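Local coordinates for VirX1 (Cyanophage Syn10, PDB 6QGM), which is a viral flavin-dependent halogenase of the tryptophan halogenase family that iodinates diverse substrates, at residues I4-I9 with I217-Y222; S24-Q29 with N368-I373; E31-E36 with K187-K192; T194-E199 with G234-E239; T334-N339 with D386-T391. All blocks are in the same frame, centred on the assembly; numbering follows the deposited sequence.

Contact 1: residues I4-I9 with I217-Y222; sequences IESVAI and IFADLY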
# COMPACT_ATOMS: atom_id res chain seq x y z
N ILE B 4 34.11 11.06 0.45
CA ILE B 4 34.64 10.60 -0.86
C ILE B 4 35.29 11.81 -1.56
O ILE B 4 34.53 12.68 -2.06
CB ILE B 4 33.52 10.01 -1.74
CG1 ILE B 4 32.77 8.88 -1.03
CG2 ILE B 4 34.07 9.56 -3.08
CD1 ILE B 4 31.40 8.59 -1.59
N GLU B 5 36.63 11.88 -1.58
CA GLU B 5 37.38 12.96 -2.27
C GLU B 5 37.95 12.41 -3.58
O GLU B 5 38.00 13.16 -4.57
CB GLU B 5 38.48 13.53 -1.39
CG GLU B 5 37.96 14.18 -0.12
CD GLU B 5 39.01 14.95 0.67
OE1 GLU B 5 40.14 14.42 0.79
OE2 GLU B 5 38.71 16.07 1.17
N SER B 6 38.39 11.15 -3.59
CA SER B 6 39.01 10.51 -4.78
C SER B 6 38.25 9.23 -5.11
O SER B 6 37.75 8.57 -4.19
CB SER B 6 40.46 10.24 -4.57
OG SER B 6 40.64 9.22 -3.61
N VAL B 7 38.20 8.91 -6.40
CA VAL B 7 37.46 7.74 -6.95
C VAL B 7 38.38 7.00 -7.92
O VAL B 7 39.04 7.66 -8.74
CB VAL B 7 36.14 8.21 -7.59
CG1 VAL B 7 35.48 7.11 -8.41
CG2 VAL B 7 35.18 8.76 -6.55
N ALA B 8 38.45 5.67 -7.79
CA ALA B 8 39.13 4.75 -8.72
C ALA B 8 38.08 3.88 -9.42
O ALA B 8 37.46 3.03 -8.74
CB ALA B 8 40.13 3.91 -7.97
N ILE B 9 37.86 4.10 -10.71
CA ILE B 9 36.96 3.28 -11.56
C ILE B 9 37.80 2.15 -12.19
O ILE B 9 38.77 2.47 -12.87
CB ILE B 9 36.25 4.14 -12.61
CG1 ILE B 9 35.44 5.27 -11.96
CG2 ILE B 9 35.37 3.29 -13.51
CD1 ILE B 9 35.30 6.52 -12.81
N ILE B 217 46.90 1.20 -5.91
CA ILE B 217 46.00 2.36 -6.21
C ILE B 217 45.18 2.66 -4.95
O ILE B 217 44.42 1.78 -4.51
CB ILE B 217 45.11 2.09 -7.43
CG1 ILE B 217 45.84 2.26 -8.77
CG2 ILE B 217 43.87 2.99 -7.40
CD1 ILE B 217 47.11 1.47 -8.87
N PHE B 218 45.35 3.86 -4.39
CA PHE B 218 44.60 4.40 -3.23
C PHE B 218 43.42 5.25 -3.73
O PHE B 218 43.62 6.11 -4.58
CB PHE B 218 45.54 5.20 -2.33
CG PHE B 218 46.63 4.38 -1.68
CD1 PHE B 218 46.41 3.74 -0.46
CD2 PHE B 218 47.88 4.23 -2.28
CE1 PHE B 218 47.41 2.98 0.13
CE2 PHE B 218 48.87 3.47 -1.69
CZ PHE B 218 48.64 2.86 -0.48
N ALA B 219 42.23 5.00 -3.21
CA ALA B 219 41.01 5.80 -3.48
C ALA B 219 40.09 5.68 -2.28
O ALA B 219 40.20 4.67 -1.55
CB ALA B 219 40.34 5.32 -4.75
N ASP B 220 39.23 6.68 -2.06
CA ASP B 220 38.21 6.69 -0.98
C ASP B 220 37.07 5.75 -1.39
O ASP B 220 36.51 5.08 -0.52
CB ASP B 220 37.69 8.10 -0.68
CG ASP B 220 38.73 9.07 -0.14
OD1 ASP B 220 39.63 8.63 0.62
OD2 ASP B 220 38.63 10.26 -0.47
N LEU B 221 36.76 5.71 -2.68
CA LEU B 221 35.68 4.87 -3.27
C LEU B 221 36.20 4.19 -4.53
O LEU B 221 36.79 4.87 -5.38
CB LEU B 221 34.47 5.74 -3.61
CG LEU B 221 33.27 4.96 -4.13
CD1 LEU B 221 32.62 4.18 -3.00
CD2 LEU B 221 32.27 5.89 -4.82
N TYR B 222 35.96 2.88 -4.63
CA TYR B 222 36.32 2.04 -5.79
C TYR B 222 35.02 1.68 -6.53
O TYR B 222 34.06 1.25 -5.88
CB TYR B 222 37.09 0.81 -5.30
CG TYR B 222 38.40 1.15 -4.65
CD1 TYR B 222 38.46 1.55 -3.32
CD2 TYR B 222 39.58 1.10 -5.38
CE1 TYR B 222 39.67 1.87 -2.73
CE2 TYR B 222 40.80 1.42 -4.79
CZ TYR B 222 40.84 1.80 -3.46
OH TYR B 222 42.04 2.12 -2.89

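Contact 2: residues S24-Q29 with N368-I373; sequences SKLCPQ and NLVYLI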
# COMPACT_ATOMS: atom_id res chain seq x y z
N SER B 24 33.30 13.38 -13.56
CA SER B 24 34.27 14.47 -13.90
C SER B 24 33.52 15.79 -14.15
O SER B 24 34.05 16.85 -13.77
CB SER B 24 35.14 14.09 -15.08
OG SER B 24 34.42 14.18 -16.30
N LYS B 25 32.32 15.73 -14.74
CA LYS B 25 31.52 16.91 -15.16
C LYS B 25 30.59 17.35 -14.01
O LYS B 25 30.60 18.55 -13.71
CB LYS B 25 30.75 16.60 -16.44
CG LYS B 25 29.86 17.72 -16.94
CD LYS B 25 29.75 17.81 -18.43
CE LYS B 25 28.86 18.96 -18.89
NZ LYS B 25 27.48 18.86 -18.33
N LEU B 26 29.84 16.43 -13.40
CA LEU B 26 28.78 16.74 -12.40
C LEU B 26 29.35 16.77 -10.97
O LEU B 26 28.63 17.26 -10.07
CB LEU B 26 27.65 15.72 -12.52
CG LEU B 26 27.05 15.55 -13.92
CD1 LEU B 26 26.04 14.42 -13.97
CD2 LEU B 26 26.40 16.83 -14.39
N CYS B 27 30.56 16.27 -10.73
CA CYS B 27 31.21 16.21 -9.39
C CYS B 27 32.64 16.71 -9.50
O CYS B 27 33.60 15.98 -9.22
CB CYS B 27 31.16 14.80 -8.80
SG CYS B 27 29.48 14.09 -8.74
N PRO B 28 32.82 18.00 -9.88
CA PRO B 28 34.15 18.56 -10.14
C PRO B 28 35.10 18.50 -8.93
O PRO B 28 36.29 18.51 -9.13
CB PRO B 28 33.89 20.03 -10.50
CG PRO B 28 32.42 20.07 -10.87
CD PRO B 28 31.76 19.01 -10.02
N GLN B 29 34.55 18.45 -7.71
CA GLN B 29 35.31 18.36 -6.43
C GLN B 29 36.11 17.04 -6.38
O GLN B 29 37.12 17.01 -5.65
CB GLN B 29 34.38 18.52 -5.22
CG GLN B 29 33.52 17.31 -4.86
CD GLN B 29 32.17 17.26 -5.55
OE1 GLN B 29 32.01 17.71 -6.69
NE2 GLN B 29 31.18 16.68 -4.88
N ASN B 368 22.37 8.06 -9.44
CA ASN B 368 22.16 7.87 -7.98
C ASN B 368 23.45 8.14 -7.19
O ASN B 368 23.37 8.67 -6.06
CB ASN B 368 21.58 6.49 -7.67
CG ASN B 368 20.17 6.30 -8.18
OD1 ASN B 368 19.55 7.25 -8.64
ND2 ASN B 368 19.67 5.08 -8.11
N LEU B 369 24.61 7.82 -7.76
CA LEU B 369 25.93 8.09 -7.14
C LEU B 369 26.21 9.59 -7.18
O LEU B 369 26.60 10.14 -6.13
CB LEU B 369 27.01 7.31 -7.90
CG LEU B 369 28.38 7.34 -7.25
CD1 LEU B 369 28.31 6.80 -5.83
CD2 LEU B 369 29.38 6.57 -8.11
N VAL B 370 26.02 10.23 -8.35
CA VAL B 370 26.21 11.69 -8.57
C VAL B 370 25.30 12.43 -7.58
O VAL B 370 25.75 13.46 -7.02
CB VAL B 370 25.93 12.11 -10.02
CG1 VAL B 370 25.79 13.61 -10.17
CG2 VAL B 370 27.01 11.62 -10.97
N TYR B 371 24.08 11.92 -7.39
CA TYR B 371 23.05 12.52 -6.50
C TYR B 371 23.59 12.58 -5.07
O TYR B 371 23.54 13.65 -4.46
CB TYR B 371 21.73 11.76 -6.62
CG TYR B 371 20.67 12.23 -5.66
CD1 TYR B 371 19.83 13.28 -6.01
CD2 TYR B 371 20.51 11.66 -4.42
CE1 TYR B 371 18.85 13.73 -5.14
CE2 TYR B 371 19.56 12.11 -3.53
CZ TYR B 371 18.72 13.16 -3.89
OH TYR B 371 17.77 13.61 -3.02
N LEU B 372 24.12 11.46 -4.56
CA LEU B 372 24.63 11.35 -3.17
C LEU B 372 25.92 12.17 -3.00
O LEU B 372 26.09 12.80 -1.94
CB LEU B 372 24.84 9.87 -2.83
CG LEU B 372 23.58 9.05 -2.63
CD1 LEU B 372 23.92 7.64 -2.23
CD2 LEU B 372 22.66 9.67 -1.59
N ILE B 373 26.82 12.13 -3.97
CA ILE B 373 28.14 12.82 -3.86
C ILE B 373 27.93 14.35 -3.88
O ILE B 373 28.67 15.03 -3.16
CB ILE B 373 29.10 12.31 -4.96
CG1 ILE B 373 29.55 10.88 -4.65
CG2 ILE B 373 30.27 13.27 -5.15
CD1 ILE B 373 30.40 10.24 -5.72

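Contact 3: residues E31-E36 with K187-K192; sequences EIALIE and KHIQGK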
# COMPACT_ATOMS: atom_id res chain seq x y z
N GLU B 31 38.67 14.00 -7.32
CA GLU B 31 39.84 13.45 -8.04
C GLU B 31 39.41 12.08 -8.58
O GLU B 31 38.94 11.26 -7.77
CB GLU B 31 41.05 13.29 -7.11
CG GLU B 31 41.23 14.43 -6.12
CD GLU B 31 42.19 14.10 -4.99
OE1 GLU B 31 41.96 13.09 -4.29
OE2 GLU B 31 43.18 14.83 -4.81
N ILE B 32 39.55 11.84 -9.89
CA ILE B 32 39.06 10.58 -10.55
C ILE B 32 40.21 9.93 -11.31
O ILE B 32 40.92 10.65 -12.04
CB ILE B 32 37.87 10.88 -11.47
CG1 ILE B 32 36.76 11.64 -10.74
CG2 ILE B 32 37.36 9.59 -12.11
CD1 ILE B 32 35.76 12.27 -11.67
N ALA B 33 40.36 8.61 -11.15
CA ALA B 33 41.24 7.76 -11.99
C ALA B 33 40.41 6.62 -12.57
O ALA B 33 39.46 6.17 -11.88
CB ALA B 33 42.40 7.25 -11.17
N LEU B 34 40.71 6.22 -13.81
CA LEU B 34 40.11 5.02 -14.45
C LEU B 34 41.21 4.03 -14.83
O LEU B 34 42.10 4.41 -15.62
CB LEU B 34 39.28 5.41 -15.67
CG LEU B 34 38.42 4.28 -16.24
CD1 LEU B 34 37.09 4.79 -16.73
CD2 LEU B 34 39.16 3.51 -17.33
N ILE B 35 41.12 2.82 -14.29
CA ILE B 35 42.08 1.70 -14.53
C ILE B 35 41.47 0.80 -15.61
O ILE B 35 40.35 0.28 -15.41
CB ILE B 35 42.35 0.94 -13.22
CG1 ILE B 35 43.04 1.84 -12.19
CG2 ILE B 35 43.14 -0.33 -13.49
CD1 ILE B 35 42.70 1.51 -10.77
N GLU B 36 42.19 0.65 -16.72
CA GLU B 36 41.75 -0.09 -17.93
C GLU B 36 42.91 -1.00 -18.33
O GLU B 36 44.05 -0.54 -18.24
CB GLU B 36 41.31 0.96 -18.96
CG GLU B 36 41.31 0.50 -20.40
CD GLU B 36 41.04 1.64 -21.37
OE1 GLU B 36 39.89 2.10 -21.43
OE2 GLU B 36 41.99 2.10 -22.06
N LYS B 187 42.33 10.72 -14.63
CA LYS B 187 43.66 10.08 -14.77
C LYS B 187 43.48 8.67 -15.34
O LYS B 187 42.93 7.83 -14.65
CB LYS B 187 44.36 10.06 -13.41
CG LYS B 187 45.87 10.10 -13.47
CD LYS B 187 46.41 10.11 -12.07
CE LYS B 187 46.17 8.80 -11.35
NZ LYS B 187 45.49 8.94 -10.03
N HIS B 188 43.91 8.47 -16.58
CA HIS B 188 43.88 7.17 -17.29
C HIS B 188 45.07 6.34 -16.84
O HIS B 188 46.19 6.79 -17.06
CB HIS B 188 43.91 7.41 -18.80
CG HIS B 188 43.51 6.24 -19.62
ND1 HIS B 188 43.90 6.11 -20.93
CD2 HIS B 188 42.79 5.15 -19.32
CE1 HIS B 188 43.42 4.98 -21.41
NE2 HIS B 188 42.73 4.38 -20.44
N ILE B 189 44.83 5.19 -16.20
CA ILE B 189 45.88 4.27 -15.68
C ILE B 189 45.78 2.93 -16.43
O ILE B 189 44.75 2.24 -16.27
CB ILE B 189 45.76 4.10 -14.16
CG1 ILE B 189 46.00 5.43 -13.44
CG2 ILE B 189 46.69 2.99 -13.67
CD1 ILE B 189 45.70 5.37 -11.96
N GLN B 190 46.81 2.60 -17.20
CA GLN B 190 46.89 1.36 -18.00
C GLN B 190 47.43 0.26 -17.09
O GLN B 190 48.53 0.42 -16.57
CB GLN B 190 47.81 1.55 -19.21
CG GLN B 190 47.45 2.71 -20.14
CD GLN B 190 46.37 2.39 -21.14
OE1 GLN B 190 45.19 2.33 -20.79
NE2 GLN B 190 46.75 2.19 -22.39
N GLY B 191 46.66 -0.81 -16.88
CA GLY B 191 47.06 -1.87 -15.94
C GLY B 191 45.96 -2.88 -15.69
O GLY B 191 44.78 -2.58 -15.94
N LYS B 192 46.36 -4.07 -15.26
CA LYS B 192 45.50 -5.20 -14.83
C LYS B 192 45.43 -5.15 -13.30
O LYS B 192 46.50 -5.16 -12.67
CB LYS B 192 46.08 -6.52 -15.34
CG LYS B 192 45.39 -7.78 -14.83
CD LYS B 192 45.73 -9.02 -15.58
CE LYS B 192 45.40 -10.28 -14.82
NZ LYS B 192 46.20 -11.41 -15.35

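Contact 4: residues T194-E199 with G234-E239; sequences TGYQKE and GEFMGE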
# COMPACT_ATOMS: atom_id res chain seq x y z
N THR B 194 45.10 -7.07 -10.12
CA THR B 194 45.48 -8.47 -9.81
C THR B 194 45.01 -8.87 -8.41
O THR B 194 44.71 -10.06 -8.22
CB THR B 194 46.99 -8.71 -9.97
OG1 THR B 194 47.73 -7.96 -9.01
CG2 THR B 194 47.47 -8.36 -11.37
N GLY B 195 44.94 -7.92 -7.47
CA GLY B 195 44.60 -8.21 -6.06
C GLY B 195 44.18 -6.96 -5.29
O GLY B 195 43.95 -5.90 -5.92
N TYR B 196 44.10 -7.09 -3.96
CA TYR B 196 43.62 -6.03 -3.04
C TYR B 196 44.13 -6.29 -1.63
O TYR B 196 44.54 -7.38 -1.35
CB TYR B 196 42.09 -6.03 -2.99
CG TYR B 196 41.51 -7.26 -2.34
CD1 TYR B 196 41.21 -8.37 -3.10
CD2 TYR B 196 41.25 -7.31 -0.99
CE1 TYR B 196 40.66 -9.51 -2.55
CE2 TYR B 196 40.75 -8.47 -0.41
CZ TYR B 196 40.42 -9.56 -1.20
OH TYR B 196 39.89 -10.69 -0.66
N GLN B 197 44.06 -5.28 -0.77
CA GLN B 197 44.41 -5.34 0.68
C GLN B 197 43.25 -4.67 1.43
O GLN B 197 42.99 -3.49 1.16
CB GLN B 197 45.74 -4.60 0.88
CG GLN B 197 46.10 -4.30 2.33
CD GLN B 197 46.30 -5.54 3.14
OE1 GLN B 197 46.80 -6.53 2.64
NE2 GLN B 197 45.92 -5.48 4.41
N LYS B 198 42.63 -5.39 2.36
CA LYS B 198 41.56 -4.82 3.21
C LYS B 198 42.22 -3.97 4.29
O LYS B 198 43.45 -4.03 4.42
CB LYS B 198 40.67 -5.93 3.78
CG LYS B 198 40.09 -6.86 2.72
CD LYS B 198 38.59 -7.08 2.75
CE LYS B 198 37.93 -6.92 1.39
NZ LYS B 198 36.79 -7.85 1.25
N GLU B 199 41.44 -3.17 5.01
CA GLU B 199 41.97 -2.21 6.01
C GLU B 199 42.46 -2.98 7.24
O GLU B 199 43.53 -2.63 7.76
CB GLU B 199 40.89 -1.20 6.40
CG GLU B 199 40.87 0.09 5.60
CD GLU B 199 42.10 0.98 5.72
OE1 GLU B 199 42.79 0.93 6.75
OE2 GLU B 199 42.37 1.70 4.78
N GLY B 234 31.79 -8.62 -6.65
CA GLY B 234 31.52 -10.07 -6.55
C GLY B 234 32.71 -10.83 -5.98
O GLY B 234 32.51 -11.52 -4.96
N GLU B 235 33.90 -10.73 -6.59
CA GLU B 235 35.08 -11.54 -6.22
C GLU B 235 35.69 -10.96 -4.94
O GLU B 235 35.59 -11.63 -3.90
CB GLU B 235 36.10 -11.68 -7.35
CG GLU B 235 37.15 -12.76 -7.01
CD GLU B 235 38.22 -13.06 -8.04
OE1 GLU B 235 37.85 -13.42 -9.16
OE2 GLU B 235 39.44 -12.95 -7.71
N PHE B 236 36.29 -9.77 -4.99
CA PHE B 236 37.11 -9.21 -3.89
C PHE B 236 36.25 -8.95 -2.65
O PHE B 236 36.71 -9.34 -1.57
CB PHE B 236 37.85 -7.94 -4.32
CG PHE B 236 38.92 -8.09 -5.37
CD1 PHE B 236 39.37 -9.33 -5.78
CD2 PHE B 236 39.52 -6.96 -5.92
CE1 PHE B 236 40.38 -9.45 -6.72
CE2 PHE B 236 40.53 -7.07 -6.86
CZ PHE B 236 40.96 -8.32 -7.26
N MET B 237 35.08 -8.29 -2.78
CA MET B 237 34.18 -7.95 -1.64
C MET B 237 33.24 -9.13 -1.35
O MET B 237 32.56 -9.11 -0.30
CB MET B 237 33.36 -6.69 -1.91
CG MET B 237 34.18 -5.39 -1.90
SD MET B 237 34.96 -4.96 -0.32
CE MET B 237 33.55 -5.22 0.74
N GLY B 238 33.19 -10.11 -2.25
CA GLY B 238 32.48 -11.38 -2.05
C GLY B 238 30.97 -11.25 -2.03
O GLY B 238 30.34 -12.09 -1.40
N GLU B 239 30.39 -10.27 -2.70
CA GLU B 239 28.91 -10.07 -2.66
C GLU B 239 28.22 -11.17 -3.49
O GLU B 239 28.57 -11.35 -4.67
CB GLU B 239 28.49 -8.67 -3.12
CG GLU B 239 27.10 -8.28 -2.65
CD GLU B 239 26.90 -8.26 -1.15
OE1 GLU B 239 27.91 -8.23 -0.41
OE2 GLU B 239 25.74 -8.29 -0.70

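Contact 5: residues T334-N339 with D386-T391; sequences TRAWVN and DGFNYT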
# COMPACT_ATOMS: atom_id res chain seq x y z
N THR B 334 23.33 -9.02 -4.29
CA THR B 334 22.38 -8.75 -3.18
C THR B 334 22.51 -7.29 -2.74
O THR B 334 21.61 -6.80 -2.05
CB THR B 334 22.60 -9.78 -2.05
OG1 THR B 334 23.94 -9.69 -1.59
CG2 THR B 334 22.36 -11.19 -2.51
N ARG B 335 23.61 -6.63 -3.12
CA ARG B 335 23.87 -5.19 -2.87
C ARG B 335 24.80 -4.66 -3.94
O ARG B 335 25.69 -5.41 -4.38
CB ARG B 335 24.53 -4.98 -1.51
CG ARG B 335 23.58 -5.12 -0.33
CD ARG B 335 24.30 -4.86 0.98
NE ARG B 335 25.40 -5.78 1.15
CZ ARG B 335 26.33 -5.70 2.09
NH1 ARG B 335 26.26 -4.75 3.01
NH2 ARG B 335 27.30 -6.58 2.14
N ALA B 336 24.62 -3.39 -4.32
CA ALA B 336 25.44 -2.67 -5.32
C ALA B 336 26.61 -1.95 -4.62
O ALA B 336 27.74 -1.99 -5.15
CB ALA B 336 24.56 -1.69 -6.04
N TRP B 337 26.32 -1.32 -3.47
CA TRP B 337 27.31 -0.59 -2.65
C TRP B 337 27.65 -1.42 -1.42
O TRP B 337 26.79 -1.56 -0.54
CB TRP B 337 26.74 0.78 -2.27
CG TRP B 337 27.78 1.79 -1.90
CD1 TRP B 337 29.00 1.57 -1.32
CD2 TRP B 337 27.67 3.21 -2.07
NE1 TRP B 337 29.66 2.75 -1.12
CE2 TRP B 337 28.87 3.78 -1.58
CE3 TRP B 337 26.69 4.05 -2.61
CZ2 TRP B 337 29.10 5.15 -1.60
CZ3 TRP B 337 26.93 5.41 -2.63
CH2 TRP B 337 28.11 5.95 -2.12
N VAL B 338 28.86 -1.98 -1.39
CA VAL B 338 29.37 -2.83 -0.27
C VAL B 338 30.70 -2.22 0.19
O VAL B 338 31.59 -2.06 -0.67
CB VAL B 338 29.55 -4.29 -0.73
CG1 VAL B 338 30.22 -5.13 0.34
CG2 VAL B 338 28.24 -4.90 -1.16
N ASN B 339 30.82 -1.92 1.48
CA ASN B 339 31.97 -1.17 2.03
C ASN B 339 32.24 0.01 1.10
O ASN B 339 31.24 0.66 0.72
CB ASN B 339 33.15 -2.10 2.27
CG ASN B 339 32.80 -3.13 3.30
OD1 ASN B 339 32.76 -4.31 3.01
ND2 ASN B 339 32.46 -2.67 4.50
N ASP B 386 22.51 2.47 1.96
CA ASP B 386 21.39 1.50 2.11
C ASP B 386 20.24 1.93 1.20
O ASP B 386 19.67 1.05 0.53
CB ASP B 386 21.02 1.33 3.59
CG ASP B 386 22.08 0.58 4.39
OD1 ASP B 386 22.99 0.03 3.77
OD2 ASP B 386 22.00 0.55 5.65
N GLY B 387 19.94 3.23 1.15
CA GLY B 387 18.93 3.83 0.25
C GLY B 387 19.27 3.60 -1.21
O GLY B 387 18.35 3.27 -1.97
N PHE B 388 20.54 3.77 -1.58
CA PHE B 388 21.09 3.53 -2.95
C PHE B 388 20.85 2.06 -3.34
O PHE B 388 20.38 1.79 -4.46
CB PHE B 388 22.59 3.85 -2.96
CG PHE B 388 23.28 3.62 -4.27
CD1 PHE B 388 23.72 2.37 -4.65
CD2 PHE B 388 23.54 4.68 -5.10
CE1 PHE B 388 24.37 2.18 -5.86
CE2 PHE B 388 24.20 4.50 -6.31
CZ PHE B 388 24.59 3.24 -6.70
N ASN B 389 21.18 1.14 -2.43
CA ASN B 389 21.01 -0.33 -2.62
C ASN B 389 19.52 -0.61 -2.82
O ASN B 389 19.16 -1.29 -3.77
CB ASN B 389 21.65 -1.12 -1.48
CG ASN B 389 23.17 -1.10 -1.51
OD1 ASN B 389 23.79 -0.83 -2.54
ND2 ASN B 389 23.80 -1.41 -0.39
N TYR B 390 18.66 -0.07 -1.96
CA TYR B 390 17.20 -0.29 -2.04
C TYR B 390 16.68 0.25 -3.38
O TYR B 390 15.99 -0.49 -4.09
CB TYR B 390 16.44 0.34 -0.87
CG TYR B 390 14.97 0.05 -0.95
CD1 TYR B 390 14.14 0.79 -1.77
CD2 TYR B 390 14.40 -1.00 -0.26
CE1 TYR B 390 12.79 0.50 -1.89
CE2 TYR B 390 13.05 -1.29 -0.35
CZ TYR B 390 12.24 -0.54 -1.17
OH TYR B 390 10.90 -0.81 -1.23
N THR B 391 16.98 1.49 -3.72
CA THR B 391 16.46 2.13 -4.96
C THR B 391 16.82 1.27 -6.17
O THR B 391 15.93 1.04 -7.01
CB THR B 391 16.99 3.56 -5.10
OG1 THR B 391 16.41 4.24 -3.99
CG2 THR B 391 16.66 4.21 -6.43

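Contact 1: residues I4-I9 with I217-Y222
With chi1 at -64°, Asp220 sets CG beside its own backbone N, and the carboxylate leans over Glu5 and Ser6. With chi1 at 69°, Ser6 keeps OG between its backbone N and carbonyl carbon, near the backbone of Ala219 and Asp220. Glu5 N donates to Asp220 OD2 at 2.8 Å, on the anti lone pair of that oxygen, the one away from OD1. Ser6 N meets Asp220 OD2 from above the carboxylate plane, at 3.3 Å. In return, Asp220 N gives to both Ser6 O and Ser6 OG. Beyond these bonds the chains run as parallel strands, with Val7 beside Leu221 and Ala8 beside Tyr222. Ala8 N donates to Leu221 O at 3.0 Å.

On the face of Ala8, its CB packs on Ala219 CB at 3.5 Å and on Tyr222 CD2 at 3.9 Å. Ala219 CB also lies over one face of the Tyr222 ring. The phenol of Tyr222 turns back on its own segment: OH donates to Ile217 O and accepts from Ala219 N. On the face of Val7, Ile4 CG2 rests on Leu221 CB at 3.9 Å.

These are neighbouring strands of a Rossmann-type sheet. Two N-H groups converge on one carboxylate oxygen and tie down the start of strand 6-10. They may favour the charged form of Asp220, although the nearby Glu5 carboxylate, a like charge, would work against this.

Contact 2: residues S24-Q29 with N368-I373
Cys27 reaches from the end of helix 14-26 to the side of helix 360-373. Cys27 CB lies 4.1 Å from Ile373 CG2. Its SG, anti to the carbonyl carbon with chi1 at -54°, goes on between two branches. Cys27 SG sits 3.8 Å from Ile373 CG2 and 4.0 Å from Val370 CG1. Val370 and Ile373 are three residues apart, so they stand on the same side of their helix and receive the sulfur together.

Leu26 extends the patch. Leu26 CB meets Val370 CG1 at 3.7 Å, and the two side chains cross at about a right angle. At the other end Gln29 folds its amide over, bringing Gln29 NE2 to 3.5 Å from Ile373 CG2.

Asn374 ND2 bonds to Leu26 O just beyond the patch. Tyr476 of the second subunit packs on Leu26 and Val370. No hydrogen bond joins the two segments. The contact is mostly apolar, with the Gln29 amide at its rim, so it rests on shape fit rather than on directed bonds.

Contact 3: residues E31-E36 with K187-K192
Strands 31-36 and 187-190 run parallel, their axes 4.7 Å apart and inclined at 26°, in an unbroken ladder from Ala33 beside Lys187 to Glu36 beside Gln190. Five backbone bonds hold it, the first from Lys187 N to Ile32 O at 2.9 Å, the last from Gly191 N to Glu36 O at 3.0 Å, at the break in strand 187-198.

On one face, Ile35 and Ile189 lie side by side, with Ile35 CG1 4.0 Å from Ile189 CB. Ile189 CD1 reaches along to Ala33 CB at 3.9 Å. Lys187 bends to bring Lys187 NZ to 3.7 Å from Ala33 CB.

On the other face, Glu36 and His188 meet across the strands. Both have CG anti to the backbone N. Glu36 OE2 lies at the edge of the imidazole, 2.9 Å from His188 NE2, in a weak bond. The carboxylate plane stands 86° from the ring.

Trp17 of helix 14-26 meets both: its NE1 bonds to Glu36 OE1, and its ring meets His188 edge-to-face. Strand 6-10, helix 14-26 and strand 31-36 form a beta-alpha-beta unit consistent with a Rossmann-type dinucleotide fold, with Glu36 ending its second strand. Leu211 of strand 206-211 touches Ile35 and Ile189.

Contact 4: residues T194-E199 with G234-E239
The rings of Tyr196 and Phe236 lie obliquely, with planes 43° apart and centroids separated by 4.7 Å. The two side chains lie alongside each other and point opposite ways. Tyr196 CD1 stands over one face of Phe236, off toward the rim, nearest Phe236 CG. Tyr196 CE1 follows it over the CG-CD1 side of the same ring. Tyr196 has CG between its backbone N and carbonyl carbon, chi1 68°, which carries the phenol over the Phe236 ring.

The far end of the Phe236 ring, CE2 and CZ, reaches the strand backbone. Phe236 CZ is 3.8 Å from Gly195 CA, and Phe236 CE2 is 3.7 Å from Gly195 O. Here the strand carries a classic beta bulge, with Thr194 and Gly195 both opposite Ile210 of strand 206-211. The contact thus joins strand 187-198 of the Rossmann-type sheet to helix 231-236 and the residues after it, and Phe206 of strand 206-211 also packs on Phe236 and Met237.

Lys198 reaches across beside the rings. Its bent chain brings Lys198 NZ to Phe236 O, a hydrogen bond of 3.2 Å, with the donor tilted 32° from the carbonyl plane. Met237 crosses this chain obliquely. Met237 SD sits 3.8 Å from Lys198 NZ and 3.9 Å from Lys198 CE.

Contact 5: residues T334-N339 with D386-T391
Short edge strand 337-338 of the Rossmann-type sheet is clasped here by long helix 382-408, through Asn389. The amide of Asn389 binds both the N-H and the C=O of Trp337. Asn389 OD1 accepts from Trp337 N at 2.7 Å, and Asn389 ND2 donates to Trp337 O at 3.0 Å. The second bond is nearly straight, 173° at the hydrogen, and Trp337 O lies in the amide plane. Ala336 N adds a weak bond to Asn389 OD1. This grip should fix the rotation of the amide.

Phe388, the residue before, meets the side chains of Trp337 and Ala336. The Trp337 indole turns its edge to the face of Phe388 in a T-shaped pair, planes 87° apart, with Trp337 CE3 3.8 Å from Phe388 CG. Ala336 CB lies at the edge of the Phe388 ring, 3.9 Å from Phe388 CE1. Leu369 of helix 360-373 packs on Trp337, and Val342 touches both rings.

An asparagine amide bonded to both N-H and C=O of one residue mimics the pairing of a neighbouring strand, here at a sheet edge.

Overall arrangement
Contacts 1, 3, 4 and 5 all reach one mixed, Rossmann-type sheet. Contacts 1 and 3, with centres 11 Å apart, adjoin where strands 6-10 and 31-36 pair. Contact 4 uses the later part of strand 187-198, which contact 3 begins, and brings in helix 231-236. Contact 5 holds the edge strand 337-338; a salt bridge from Glu239 to Arg335 links it to contact 4. Contact 2 joins helix 14-26 to helix 360-373, and Leu369 and Asn368 touch contact 5. Along the chain, contact 3 falls within the span of contact 1. Contacts 3 and 4 fall within that of contact 2, which contact 5 crosses. Distant sequence is thus gathered round one sheet, while contacts 2 and 5 also meet the second subunit.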